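Local coordinates for dihydrofolate reductase, putative (Aspergillus flavus, PDB 6DRS), which probably catalyses the NADPH-dependent reduction of dihydrofolate to tetrahydrofolate, and here holds a diaminoquinazoline-type antifolate inhibitor together with NADP, at residues T8-T13 with R46-P51; G124-A129 with E144-G149; T164-G169 with F199-E204; R172-V177 with K209-V214. All blocks are in the same frame, centred on the assembly; numbering follows the deposited sequence.

Interaction 1 (T8-T13 with R46-P51). With H8A (3-{[(3R)-7,9-diamino-3-methyl-2,3-dihydrofuro[2,3-f]quinazolin-4-yl]oxy}benzonitrile), chain G; SO4 (sulfate ion), chain D.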
loop_
_atom_site.group_PDB
_atom_site.type_symbol
_atom_site.label_atom_id
_atom_site.label_comp_id
_atom_site.label_asym_id
_atom_site.label_seq_id
_atom_site.Cartn_x
_atom_site.Cartn_y
_atom_site.Cartn_z
ATOM N N THR A 8 -4.646 -0.436 -8.369
ATOM C CA THR A 8 -4.950 -1.195 -7.176
ATOM C C THR A 8 -4.666 -0.318 -5.947
ATOM O O THR A 8 -3.536 0.112 -5.744
ATOM C CB THR A 8 -4.152 -2.504 -7.163
ATOM O OG1 THR A 8 -4.458 -3.215 -8.367
ATOM C CG2 THR A 8 -4.436 -3.353 -5.948
ATOM N N LEU A 9 -5.702 -0.059 -5.153
ATOM C CA LEU A 9 -5.566 0.475 -3.782
ATOM C C LEU A 9 -5.306 -0.695 -2.828
ATOM O O LEU A 9 -6.009 -1.720 -2.876
ATOM C CB LEU A 9 -6.868 1.180 -3.401
ATOM C CG LEU A 9 -7.115 2.524 -4.074
ATOM C CD1 LEU A 9 -7.149 2.383 -5.587
ATOM C CD2 LEU A 9 -8.408 3.144 -3.550
ATOM N N ILE A 10 -4.271 -0.589 -2.004
ATOM C CA ILE A 10 -4.047 -1.592 -0.987
ATOM C C ILE A 10 -4.026 -0.893 0.371
ATOM O O ILE A 10 -3.362 0.164 0.539
ATOM C CB ILE A 10 -2.765 -2.391 -1.252
ATOM C CG1 ILE A 10 -2.595 -3.503 -0.222
ATOM C CG2 ILE A 10 -1.542 -1.482 -1.345
ATOM C CD1 ILE A 10 -1.367 -4.348 -0.430
ATOM N N VAL A 11 -4.723 -1.503 1.323
ATOM C CA VAL A 11 -5.035 -0.840 2.610
ATOM C C VAL A 11 -5.269 -1.911 3.670
ATOM O O VAL A 11 -5.723 -3.015 3.340
ATOM C CB VAL A 11 -6.281 0.062 2.457
ATOM C CG1 VAL A 11 -7.546 -0.765 2.276
ATOM C CG2 VAL A 11 -6.447 1.058 3.604
ATOM N N ALA A 12 -4.937 -1.602 4.926
ATOM C CA ALA A 12 -5.424 -2.378 6.077
ATOM C C ALA A 12 -6.492 -1.542 6.808
ATOM O O ALA A 12 -6.296 -0.341 7.025
ATOM C CB ALA A 12 -4.283 -2.801 6.973
ATOM N N THR A 13 -7.665 -2.123 7.080
ATOM C CA THR A 13 -8.707 -1.401 7.826
ATOM C C THR A 13 -9.105 -2.171 9.092
ATOM O O THR A 13 -8.871 -3.396 9.200
ATOM C CB THR A 13 -9.938 -1.045 6.988
ATOM O OG1 THR A 13 -10.659 -2.250 6.744
ATOM C CG2 THR A 13 -9.590 -0.342 5.704
ATOM N N ARG A 46 5.633 -7.966 0.217
ATOM C CA ARG A 46 5.742 -8.952 -0.885
ATOM C C ARG A 46 4.856 -8.527 -2.051
ATOM O O ARG A 46 5.295 -8.540 -3.178
ATOM C CB ARG A 46 5.346 -10.371 -0.468
ATOM C CG ARG A 46 6.275 -10.974 0.566
ATOM C CD ARG A 46 5.894 -12.442 0.671
ATOM N NE ARG A 46 4.485 -12.605 1.018
ATOM C CZ ARG A 46 3.984 -12.577 2.250
ATOM N NH1 ARG A 46 4.781 -12.512 3.305
ATOM N NH2 ARG A 46 2.680 -12.644 2.422
ATOM N N VAL A 47 3.613 -8.160 -1.763
ATOM C CA VAL A 47 2.684 -7.799 -2.796
ATOM C C VAL A 47 3.124 -6.534 -3.537
ATOM O O VAL A 47 3.040 -6.500 -4.762
ATOM C CB VAL A 47 1.256 -7.723 -2.239
ATOM C CG1 VAL A 47 0.281 -7.109 -3.241
ATOM C CG2 VAL A 47 0.836 -9.130 -1.816
ATOM N N THR A 48 3.580 -5.505 -2.834
ATOM C CA THR A 48 3.859 -4.224 -3.534
ATOM C C THR A 48 5.179 -4.329 -4.303
ATOM O O THR A 48 5.404 -3.572 -5.241
ATOM C CB THR A 48 3.926 -3.042 -2.559
ATOM O OG1 THR A 48 4.880 -3.384 -1.549
ATOM C CG2 THR A 48 2.584 -2.673 -1.967
ATOM N N THR A 49 6.044 -5.245 -3.908
ATOM C CA THR A 49 7.366 -5.424 -4.540
ATOM C C THR A 49 7.273 -6.328 -5.780
ATOM O O THR A 49 7.904 -6.040 -6.807
ATOM C CB THR A 49 8.378 -5.995 -3.543
ATOM O OG1 THR A 49 8.303 -5.147 -2.392
ATOM C CG2 THR A 49 9.785 -5.969 -4.099
ATOM N N ARG A 50 6.464 -7.380 -5.693
ATOM C CA ARG A 50 6.409 -8.467 -6.677
ATOM C C ARG A 50 6.090 -7.945 -8.090
ATOM O O ARG A 50 4.942 -7.546 -8.365
ATOM C CB ARG A 50 5.316 -9.436 -6.226
ATOM C CG ARG A 50 5.225 -10.690 -7.073
ATOM C CD ARG A 50 4.198 -11.720 -6.637
ATOM N NE ARG A 50 4.686 -12.363 -5.420
ATOM C CZ ARG A 50 4.090 -12.302 -4.227
ATOM N NH1 ARG A 50 4.667 -12.869 -3.180
ATOM N NH2 ARG A 50 2.923 -11.694 -4.078
ATOM N N PRO A 51 7.062 -8.015 -9.031
ATOM C CA PRO A 51 6.887 -7.592 -10.434
ATOM C C PRO A 51 5.912 -8.522 -11.173
ATOM O O PRO A 51 5.911 -9.736 -10.938
ATOM C CB PRO A 51 8.271 -7.765 -11.075
ATOM C CG PRO A 51 9.212 -7.771 -9.905
ATOM C CD PRO A 51 8.431 -8.546 -8.869
HETATM C C2 H8A G . 2.113 -0.257 6.128
HETATM C C3 H8A G . 1.340 -1.422 6.090
HETATM C C4 H8A G . 0.299 -1.543 5.145
HETATM C C5 H8A G . 0.004 -0.488 4.252
HETATM C C6 H8A G . 0.823 0.664 4.315
HETATM C C7 H8A G . 1.823 0.764 5.243
HETATM C C8 H8A G . -1.009 -0.654 3.334
HETATM O O1 H8A G . 3.130 -0.121 7.024
HETATM C C10 H8A G . -1.452 -2.792 4.163
HETATM C C14 H8A G . 4.469 -0.263 6.705
HETATM C C15 H8A G . 5.431 0.288 7.579
HETATM C C16 H8A G . 6.798 0.155 7.280
HETATM C C17 H8A G . 7.193 -0.525 6.114
HETATM C C18 H8A G . 6.262 -1.092 5.219
HETATM N N9 H8A G . -1.732 -1.795 3.314
HETATM N N11 H8A G . -0.475 -2.662 5.086
HETATM N N12 H8A G . -1.285 0.411 2.376
HETATM N N13 H8A G . -2.211 -4.047 4.172
HETATM C C19 H8A G . 4.895 -0.941 5.537
HETATM C C20 H8A G . 6.666 -1.731 4.110
HETATM N N21 H8A G . 7.040 -2.252 3.098
HETATM C C22 H8A G . 2.508 2.049 5.143
HETATM C C23 H8A G . 1.609 2.784 4.144
HETATM O O24 H8A G . 0.752 1.798 3.542
HETATM C C25 H8A G . 3.795 1.842 4.374
HETATM S S SO4 D . 7.347 -14.481 -5.214
HETATM O O1 SO4 D . 6.298 -15.280 -5.892
HETATM O O2 SO4 D . 8.674 -15.123 -5.352
HETATM O O3 SO4 D . 7.049 -14.409 -3.762
HETATM O O4 SO4 D . 7.358 -13.123 -5.811
#
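The flat diaminoquinazoline of H8A turns an amino group to Ile10 of strand 7-17, the residue that packs on Val47 and Thr48 of helix 38-49: N12 gives Ile10 O an almost straight hydrogen bond (2.8 Å, 177°). The Arg50 guanidinium has Arg46 O over the centre of one face and, in plane at its edge, a sulfate, probably from the crystallisation liquor, with NE bonded to O4 at 2.8 Å and NH1 to O3 at 2.9 Å. Arg50 NH1 also forms a salt bridge with Glu225. Across the segments themselves the contact is apolar. Ile10 holds CG1 anti to its backbone N (chi1 -176°), which carries CD1 out to Val47 CG1 at 4.3 Å, while its CG2 branch stands 4.3 Å from Thr48 CG2. Thr48 OG1 is held by Phe44 O and by Arg80 NH1. Ile10 O also bonds Tyr162 OH, and Asp40 OD1 hydrogen-bonds H8A; a backbone carbonyl and a carboxylate facing the amino-substituted heterocycle are what a diamino antifolate is expected to meet in this family.

Interaction 2 (G124-A129 with E144-G149)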
loop_
_atom_site.group_PDB
_atom_site.type_symbol
_atom_site.label_atom_id
_atom_site.label_comp_id
_atom_site.label_asym_id
_atom_site.label_seq_id
_atom_site.Cartn_x
_atom_site.Cartn_y
_atom_site.Cartn_z
ATOM N N GLY A 124 16.672 -7.894 -10.009
ATOM C CA GLY A 124 15.565 -7.572 -9.139
ATOM C C GLY A 124 15.063 -6.177 -9.442
ATOM O O GLY A 124 15.695 -5.421 -10.201
ATOM N N PRO A 125 13.913 -5.823 -8.879
ATOM C CA PRO A 125 13.302 -4.512 -9.132
ATOM C C PRO A 125 14.147 -3.378 -8.532
ATOM O O PRO A 125 14.901 -3.616 -7.586
ATOM C CB PRO A 125 11.900 -4.575 -8.500
ATOM C CG PRO A 125 11.964 -5.737 -7.548
ATOM C CD PRO A 125 13.052 -6.671 -8.038
ATOM N N ILE A 126 14.039 -2.177 -9.079
ATOM C CA ILE A 126 14.957 -1.124 -8.635
ATOM C C ILE A 126 14.277 -0.257 -7.563
ATOM O O ILE A 126 13.082 -0.378 -7.332
ATOM C CB ILE A 126 15.533 -0.329 -9.824
ATOM C CG1 ILE A 126 14.464 0.291 -10.717
ATOM C CG2 ILE A 126 16.472 -1.225 -10.628
ATOM C CD1 ILE A 126 13.849 1.531 -10.157
ATOM N N THR A 127 15.049 0.574 -6.873
ATOM C CA THR A 127 14.493 1.482 -5.852
ATOM C C THR A 127 14.583 2.914 -6.380
ATOM O O THR A 127 15.675 3.349 -6.788
ATOM C CB THR A 127 15.331 1.397 -4.577
ATOM O OG1 THR A 127 15.381 0.027 -4.177
ATOM C CG2 THR A 127 14.792 2.266 -3.465
ATOM N N ASP A 128 13.458 3.620 -6.389
ATOM C CA ASP A 128 13.456 5.013 -6.766
ATOM C C ASP A 128 12.433 5.786 -5.913
ATOM O O ASP A 128 11.518 5.184 -5.335
ATOM C CB ASP A 128 13.116 5.175 -8.244
ATOM C CG ASP A 128 13.529 6.520 -8.829
ATOM O OD1 ASP A 128 14.404 7.191 -8.237
ATOM O OD2 ASP A 128 12.951 6.904 -9.860
ATOM N N ALA A 129 12.560 7.119 -5.881
ATOM C CA ALA A 129 11.549 7.992 -5.293
ATOM C C ALA A 129 11.404 9.231 -6.163
ATOM O O ALA A 129 12.406 9.820 -6.545
ATOM C CB ALA A 129 11.920 8.365 -3.889
ATOM N N GLU A 144 5.755 8.071 -17.892
ATOM C CA GLU A 144 6.769 8.771 -18.683
ATOM C C GLU A 144 8.188 8.327 -18.292
ATOM O O GLU A 144 9.016 8.102 -19.176
ATOM C CB GLU A 144 6.562 10.286 -18.613
ATOM C CG GLU A 144 7.755 11.099 -19.096
ATOM C CD GLU A 144 7.843 11.313 -20.602
ATOM O OE1 GLU A 144 7.917 12.490 -21.027
ATOM O OE2 GLU A 144 7.836 10.306 -21.352
ATOM N N LYS A 145 8.495 8.184 -17.005
ATOM C CA LYS A 145 9.874 7.890 -16.634
ATOM C C LYS A 145 10.198 6.413 -16.902
ATOM O O LYS A 145 11.318 6.097 -17.288
ATOM C CB LYS A 145 10.204 8.308 -15.198
ATOM C CG LYS A 145 11.649 8.045 -14.786
ATOM C CD LYS A 145 12.112 8.635 -13.444
ATOM C CE LYS A 145 13.480 8.110 -13.051
ATOM N NZ LYS A 145 14.035 8.729 -11.823
ATOM N N PHE A 146 9.256 5.498 -16.706
ATOM C CA PHE A 146 9.677 4.100 -16.626
ATOM C C PHE A 146 9.268 3.295 -17.861
ATOM O O PHE A 146 9.889 2.282 -18.127
ATOM C CB PHE A 146 9.310 3.467 -15.284
ATOM C CG PHE A 146 10.227 3.907 -14.174
ATOM C CD1 PHE A 146 11.469 3.303 -14.001
ATOM C CD2 PHE A 146 9.867 4.958 -13.335
ATOM C CE1 PHE A 146 12.328 3.718 -12.995
ATOM C CE2 PHE A 146 10.732 5.375 -12.333
ATOM C CZ PHE A 146 11.953 4.757 -12.168
ATOM N N LYS A 147 8.241 3.744 -18.587
ATOM C CA LYS A 147 7.807 3.105 -19.861
ATOM C C LYS A 147 7.455 1.632 -19.618
ATOM O O LYS A 147 6.591 1.343 -18.798
ATOM C CB LYS A 147 8.851 3.251 -20.974
ATOM C CG LYS A 147 9.291 4.674 -21.271
ATOM C CD LYS A 147 8.267 5.488 -22.010
ATOM C CE LYS A 147 8.853 6.806 -22.475
ATOM N NZ LYS A 147 7.827 7.597 -23.194
ATOM N N GLY A 148 8.116 0.719 -20.344
ATOM C CA GLY A 148 7.803 -0.723 -20.278
ATOM C C GLY A 148 8.522 -1.408 -19.128
ATOM O O GLY A 148 8.310 -2.600 -18.888
ATOM N N GLY A 149 9.375 -0.656 -18.422
ATOM C CA GLY A 149 9.950 -1.131 -17.163
ATOM C C GLY A 149 8.986 -0.925 -15.990
ATOM O O GLY A 149 9.228 -1.450 -14.876
#
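Lys145 NZ donates to Asp128 OD2 in a salt bridge of 2.9 Å, coming in on the syn side of the carboxylate, 22° out of its plane. The same oxygen also has a close contact with the rim of Phe146, whose CZ lies 3.3 Å away. It sits near the plane of the phenyl ring at its edge, where the positively polarised C-H groups probably suit a carboxylate, and the two planes stand 70° apart. Lys145 gets there fully extended, and its CG rests on one face of Phe146, offset toward the rim. The contact joins the start of strand 128-132 to the end of helix 135-146, the first strand and the helix of a beta-alpha-beta crossover that goes on to the parallel strand 150-157. Asp128 OD1 has a long, weak ion pair with Arg104 as well. Two residues earlier, Ile126 places CG1 between its backbone N and carbonyl carbon (chi1 56°), and CD1 touches Phe146 CE1 at 3.9 Å, coming from the opposite direction. Past the helix, Lys147 NZ reaches back to Glu144 OE2 in a longer salt bridge of 3.3 Å.

Interaction 3 (T164-G169 with F199-E204)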
loop_
_atom_site.group_PDB
_atom_site.type_symbol
_atom_site.label_atom_id
_atom_site.label_comp_id
_atom_site.label_asym_id
_atom_site.label_seq_id
_atom_site.Cartn_x
_atom_site.Cartn_y
_atom_site.Cartn_z
ATOM N N THR A 164 -8.860 10.496 -3.752
ATOM C CA THR A 164 -8.556 10.940 -5.123
ATOM C C THR A 164 -8.577 9.756 -6.102
ATOM O O THR A 164 -9.190 9.855 -7.180
ATOM C CB THR A 164 -7.211 11.667 -5.229
ATOM O OG1 THR A 164 -7.202 12.685 -4.232
ATOM C CG2 THR A 164 -7.031 12.323 -6.579
ATOM N N ALA A 165 -7.937 8.643 -5.741
ATOM C CA ALA A 165 -7.995 7.442 -6.618
ATOM C C ALA A 165 -9.456 7.106 -6.954
ATOM O O ALA A 165 -9.802 6.939 -8.122
ATOM C CB ALA A 165 -7.263 6.272 -6.007
ATOM N N LEU A 166 -10.315 7.062 -5.939
ATOM C CA LEU A 166 -11.675 6.594 -6.119
ATOM C C LEU A 166 -12.452 7.595 -6.970
ATOM O O LEU A 166 -13.469 7.242 -7.519
ATOM C CB LEU A 166 -12.333 6.379 -4.755
ATOM C CG LEU A 166 -11.746 5.228 -3.934
ATOM C CD1 LEU A 166 -12.219 5.292 -2.492
ATOM C CD2 LEU A 166 -12.107 3.882 -4.542
ATOM N N GLY A 167 -11.946 8.816 -7.096
ATOM C CA GLY A 167 -12.641 9.854 -7.831
ATOM C C GLY A 167 -12.128 10.012 -9.255
ATOM O O GLY A 167 -12.663 10.822 -10.007
ATOM N N LEU A 168 -11.105 9.262 -9.649
ATOM C CA LEU A 168 -10.565 9.374 -11.020
ATOM C C LEU A 168 -11.627 8.996 -12.060
ATOM O O LEU A 168 -12.394 8.059 -11.847
ATOM C CB LEU A 168 -9.355 8.447 -11.153
ATOM C CG LEU A 168 -8.008 9.154 -11.112
ATOM C CD1 LEU A 168 -8.003 10.236 -10.048
ATOM C CD2 LEU A 168 -6.895 8.153 -10.870
ATOM N N GLY A 169 -11.642 9.713 -13.189
ATOM C CA GLY A 169 -12.581 9.432 -14.286
ATOM C C GLY A 169 -12.322 8.080 -14.940
ATOM O O GLY A 169 -11.189 7.786 -15.331
ATOM N N PHE A 199 -10.871 5.044 5.863
ATOM C CA PHE A 199 -11.104 4.823 4.444
ATOM C C PHE A 199 -12.292 5.683 3.984
ATOM O O PHE A 199 -13.220 5.881 4.734
ATOM C CB PHE A 199 -11.259 3.320 4.185
ATOM C CG PHE A 199 -10.822 2.907 2.802
ATOM C CD1 PHE A 199 -9.493 3.011 2.414
ATOM C CD2 PHE A 199 -11.741 2.440 1.878
ATOM C CE1 PHE A 199 -9.090 2.657 1.131
ATOM C CE2 PHE A 199 -11.340 2.092 0.593
ATOM C CZ PHE A 199 -10.018 2.208 0.219
ATOM N N PRO A 200 -12.239 6.235 2.773
ATOM C CA PRO A 200 -13.218 7.209 2.290
ATOM C C PRO A 200 -14.583 6.597 1.922
ATOM O O PRO A 200 -15.550 7.339 1.675
ATOM C CB PRO A 200 -12.607 7.877 1.042
ATOM C CG PRO A 200 -11.143 7.466 1.071
ATOM C CD PRO A 200 -11.087 6.170 1.850
ATOM N N ILE A 201 -14.671 5.275 1.858
ATOM C CA ILE A 201 -15.926 4.561 1.600
ATOM C C ILE A 201 -15.909 3.398 2.585
ATOM O O ILE A 201 -14.816 2.988 3.012
ATOM C CB ILE A 201 -16.022 4.085 0.129
ATOM C CG1 ILE A 201 -14.834 3.204 -0.272
ATOM C CG2 ILE A 201 -16.180 5.278 -0.815
ATOM C CD1 ILE A 201 -14.987 2.499 -1.609
ATOM N N ASP A 202 -17.081 2.901 2.972
ATOM C CA ASP A 202 -17.143 1.864 4.006
ATOM C C ASP A 202 -18.341 0.954 3.733
ATOM O O ASP A 202 -18.194 -0.253 3.563
ATOM C CB ASP A 202 -17.233 2.452 5.419
ATOM C CG ASP A 202 -17.947 3.798 5.472
ATOM O OD1 ASP A 202 -19.082 3.893 4.931
ATOM O OD2 ASP A 202 -17.356 4.760 6.027
ATOM N N GLU A 203 -19.518 1.553 3.710
ATOM C CA GLU A 203 -20.750 0.806 3.635
ATOM C C GLU A 203 -20.913 0.255 2.214
ATOM O O GLU A 203 -21.381 -0.876 2.029
ATOM C CB GLU A 203 -21.924 1.685 4.080
ATOM C CG GLU A 203 -22.028 1.830 5.598
ATOM C CD GLU A 203 -22.297 0.550 6.389
ATOM O OE1 GLU A 203 -21.917 0.485 7.588
ATOM O OE2 GLU A 203 -22.884 -0.390 5.811
ATOM N N GLU A 204 -20.447 1.020 1.235
ATOM C CA GLU A 204 -20.626 0.607 -0.123
ATOM C C GLU A 204 -19.801 -0.656 -0.432
ATOM O O GLU A 204 -20.194 -1.408 -1.316
ATOM C CB GLU A 204 -20.522 1.798 -1.072
ATOM C CG GLU A 204 -19.111 2.226 -1.394
ATOM C CD GLU A 204 -19.057 3.648 -1.936
ATOM O OE1 GLU A 204 -19.579 4.574 -1.241
ATOM O OE2 GLU A 204 -18.502 3.838 -3.062
#
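Apolar packing carries this contact, and Leu166 of helix 159-167 does nearly all of it from its side. Its CD1 meets the CG1-CD1 arm of Ile201 tip to tip, 4.0 Å from both of those carbons. The same methyl lies 4.3 Å from Pro200 CG. The chi1 of Ile201, 56°, swings its ethyl arm toward the leucine. Within the 199-204 segment, Pro200 CD lies against one face of the Phe199 ring, offset toward the rim, while Ile201 O sits in plane at the ring's edge. Phe199 packs in turn on Val11 and meets the ring of Tyr162, with the planes at about 60°. Leu166 also packs on Leu9, so both segments reach strand 7-17.

The polar bonds stay within the 199-204 segment or turn to other neighbours. Asp202 OD1 accepts from Glu203 N at 2.7 Å through its anti lone pair, but the bond is bent, at 137°. Glu203 OE1 is held by Thr22 N. With these two carboxylates engaged on other partners, the contact between helix 159-167 and the segment leading into helix 203-206 rests on apolar packing at ordinary van der Waals spacing, and it has no directional polar bond to set its geometry.

Interaction 4 (R172-V177 with K209-V214)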
loop_
_atom_site.group_PDB
_atom_site.type_symbol
_atom_site.label_atom_id
_atom_site.label_comp_id
_atom_site.label_asym_id
_atom_site.label_seq_id
_atom_site.Cartn_x
_atom_site.Cartn_y
_atom_site.Cartn_z
ATOM N N ARG A 172 -9.277 3.133 -16.196
ATOM C CA ARG A 172 -8.696 2.319 -15.136
ATOM C C ARG A 172 -9.824 1.605 -14.375
ATOM O O ARG A 172 -10.693 2.266 -13.797
ATOM C CB ARG A 172 -7.852 3.192 -14.199
ATOM C CG ARG A 172 -6.454 3.515 -14.710
ATOM C CD ARG A 172 -5.311 2.740 -14.061
ATOM N NE ARG A 172 -3.962 3.210 -14.399
ATOM C CZ ARG A 172 -2.799 2.616 -14.080
ATOM N NH1 ARG A 172 -1.661 3.145 -14.498
ATOM N NH2 ARG A 172 -2.756 1.510 -13.353
ATOM N N PRO A 173 -9.850 0.246 -14.407
ATOM C CA PRO A 173 -10.528 -0.445 -13.298
ATOM C C PRO A 173 -9.788 -0.144 -11.979
ATOM O O PRO A 173 -8.536 -0.008 -11.958
ATOM C CB PRO A 173 -10.521 -1.949 -13.641
ATOM C CG PRO A 173 -9.585 -2.089 -14.832
ATOM C CD PRO A 173 -9.529 -0.716 -15.475
ATOM N N VAL A 174 -10.545 0.035 -10.896
ATOM C CA VAL A 174 -9.923 0.208 -9.588
ATOM C C VAL A 174 -10.323 -0.970 -8.703
ATOM O O VAL A 174 -11.474 -1.412 -8.689
ATOM C CB VAL A 174 -10.210 1.565 -8.922
ATOM C CG1 VAL A 174 -9.963 2.730 -9.865
ATOM C CG2 VAL A 174 -11.603 1.618 -8.333
ATOM N N ARG A 175 -9.331 -1.504 -8.021
ATOM C CA ARG A 175 -9.543 -2.661 -7.213
ATOM C C ARG A 175 -8.997 -2.326 -5.831
ATOM O O ARG A 175 -8.019 -1.566 -5.718
ATOM C CB ARG A 175 -8.788 -3.855 -7.801
ATOM C CG ARG A 175 -8.983 -3.964 -9.303
ATOM C CD ARG A 175 -8.013 -4.788 -10.097
ATOM N NE ARG A 175 -6.613 -4.851 -9.713
ATOM C CZ ARG A 175 -5.798 -5.734 -10.276
ATOM N NH1 ARG A 175 -4.519 -5.775 -9.965
ATOM N NH2 ARG A 175 -6.277 -6.577 -11.173
ATOM N N ILE A 176 -9.613 -2.913 -4.807
ATOM C CA ILE A 176 -9.123 -2.717 -3.471
ATOM C C ILE A 176 -8.650 -4.060 -2.916
ATOM O O ILE A 176 -9.424 -5.002 -2.835
ATOM C CB ILE A 176 -10.189 -2.038 -2.586
ATOM C CG1 ILE A 176 -10.482 -0.613 -3.061
ATOM C CG2 ILE A 176 -9.724 -2.044 -1.142
ATOM C CD1 ILE A 176 -11.755 -0.029 -2.500
ATOM N N VAL A 177 -7.374 -4.133 -2.529
ATOM C CA VAL A 177 -6.890 -5.267 -1.755
ATOM C C VAL A 177 -6.867 -4.860 -0.271
ATOM O O VAL A 177 -6.093 -3.945 0.143
ATOM C CB VAL A 177 -5.499 -5.701 -2.248
ATOM C CG1 VAL A 177 -4.882 -6.745 -1.340
ATOM C CG2 VAL A 177 -5.597 -6.174 -3.692
ATOM N N LYS A 209 -22.383 -2.193 -2.842
ATOM C CA LYS A 209 -23.174 -1.299 -3.657
ATOM C C LYS A 209 -22.237 -0.581 -4.624
ATOM O O LYS A 209 -21.552 0.378 -4.257
ATOM C CB LYS A 209 -23.951 -0.316 -2.778
ATOM C CG LYS A 209 -25.270 -0.836 -2.214
ATOM C CD LYS A 209 -26.517 -0.186 -2.829
ATOM C CE LYS A 209 -27.277 0.708 -1.862
ATOM N NZ LYS A 209 -27.920 1.857 -2.564
ATOM N N GLY A 210 -22.207 -1.062 -5.858
ATOM C CA GLY A 210 -21.261 -0.542 -6.847
ATOM C C GLY A 210 -19.919 -1.244 -6.739
ATOM O O GLY A 210 -18.980 -0.926 -7.465
ATOM N N TRP A 211 -19.825 -2.191 -5.815
ATOM C CA TRP A 211 -18.587 -2.904 -5.588
ATOM C C TRP A 211 -18.922 -4.380 -5.462
ATOM O O TRP A 211 -19.959 -4.712 -4.943
ATOM C CB TRP A 211 -17.893 -2.421 -4.307
ATOM C CG TRP A 211 -17.402 -1.014 -4.425
ATOM C CD1 TRP A 211 -18.107 0.126 -4.164
ATOM C CD2 TRP A 211 -16.098 -0.596 -4.872
ATOM N NE1 TRP A 211 -17.330 1.222 -4.413
ATOM C CE2 TRP A 211 -16.093 0.815 -4.841
ATOM C CE3 TRP A 211 -14.940 -1.275 -5.271
ATOM C CZ2 TRP A 211 -14.976 1.559 -5.206
ATOM C CZ3 TRP A 211 -13.832 -0.543 -5.630
ATOM C CH2 TRP A 211 -13.857 0.854 -5.595
ATOM N N ARG A 212 -18.039 -5.243 -5.933
ATOM C CA ARG A 212 -18.249 -6.642 -5.733
ATOM C C ARG A 212 -17.104 -7.156 -4.877
ATOM O O ARG A 212 -15.977 -6.804 -5.118
ATOM C CB ARG A 212 -18.272 -7.335 -7.094
ATOM C CG ARG A 212 -18.503 -8.833 -7.025
ATOM C CD ARG A 212 -18.629 -9.399 -8.435
ATOM N NE ARG A 212 -17.336 -9.856 -8.922
ATOM C CZ ARG A 212 -16.751 -10.999 -8.545
ATOM N NH1 ARG A 212 -17.436 -11.912 -7.873
ATOM N NH2 ARG A 212 -15.475 -11.201 -8.825
ATOM N N LYS A 213 -17.399 -7.998 -3.909
ATOM C CA LYS A 213 -16.354 -8.674 -3.242
ATOM C C LYS A 213 -15.966 -9.900 -4.075
ATOM O O LYS A 213 -16.861 -10.669 -4.481
ATOM C CB LYS A 213 -16.818 -9.066 -1.843
ATOM C CG LYS A 213 -15.749 -9.767 -1.024
ATOM C CD LYS A 213 -16.192 -10.168 0.348
ATOM C CE LYS A 213 -15.069 -10.888 1.050
ATOM N NZ LYS A 213 -15.560 -12.121 1.706
ATOM N N VAL A 214 -14.660 -10.113 -4.312
ATOM C CA VAL A 214 -14.242 -11.107 -5.287
ATOM C C VAL A 214 -13.814 -12.397 -4.575
ATOM O O VAL A 214 -13.570 -12.396 -3.378
ATOM C CB VAL A 214 -13.168 -10.563 -6.255
ATOM C CG1 VAL A 214 -13.565 -9.243 -6.885
ATOM C CG2 VAL A 214 -11.787 -10.482 -5.634
#
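Ile176 and Trp211 belong to strands 174-183 and 211-213, which both pair antiparallel with strand 237-246, so their segments stay one strand apart, with the CA atoms of Ile176 and Lys213 9.4 Å from each other. The tryptophan bridges that spacing with the outer corner of its six-membered ring. Its CH2 comes 3.6 Å from Val174 CG2, and its CZ3 lies 3.8 Å from Ile176 CD1. Both methyls approach the indole obliquely, although the Ile176 side chain as a whole runs at about a right angle to that of Trp211. In Trp211, CG stands anti to the carbonyl carbon (chi1 -67°), which sends the long indole across to the other strand. On the pyrrole ring NE1 bonds Glu204 OE2, while Ile201 packs on the benzo ring. Ile176 has further cover from Leu9 and Phe199. The indole is thus fixed by one polar bond at NE1 while its benzo corner packs by apolar contact, burying an aromatic surface and keeping its N-H satisfied.

Interactions 1, 2 and 4 reach one mixed beta sheet, the core of the dihydrofolate reductase fold. Along the chain, interaction 1 closes before interaction 2 opens, and both close before interactions 3 and 4, whose segments alternate. Interactions 1 and 4 lie on adjacent strands 7-17 and 174-183, centres about 15 Å apart. Interaction 2 is about 17 Å from interaction 1 and 26 Å from interaction 4 between centres; Thr49 and Pro51 touch Pro125. Interactions 3 and 4, centres about 10 Å apart, meet where Leu166 and Ile201 pack on Trp211. Strand 7-17, which carries Ile10, Val11 and Ala12 of the inhibitor pocket, packs through Leu9 and Val11 on interaction 3 and hydrogen-bonds the strand of interaction 4.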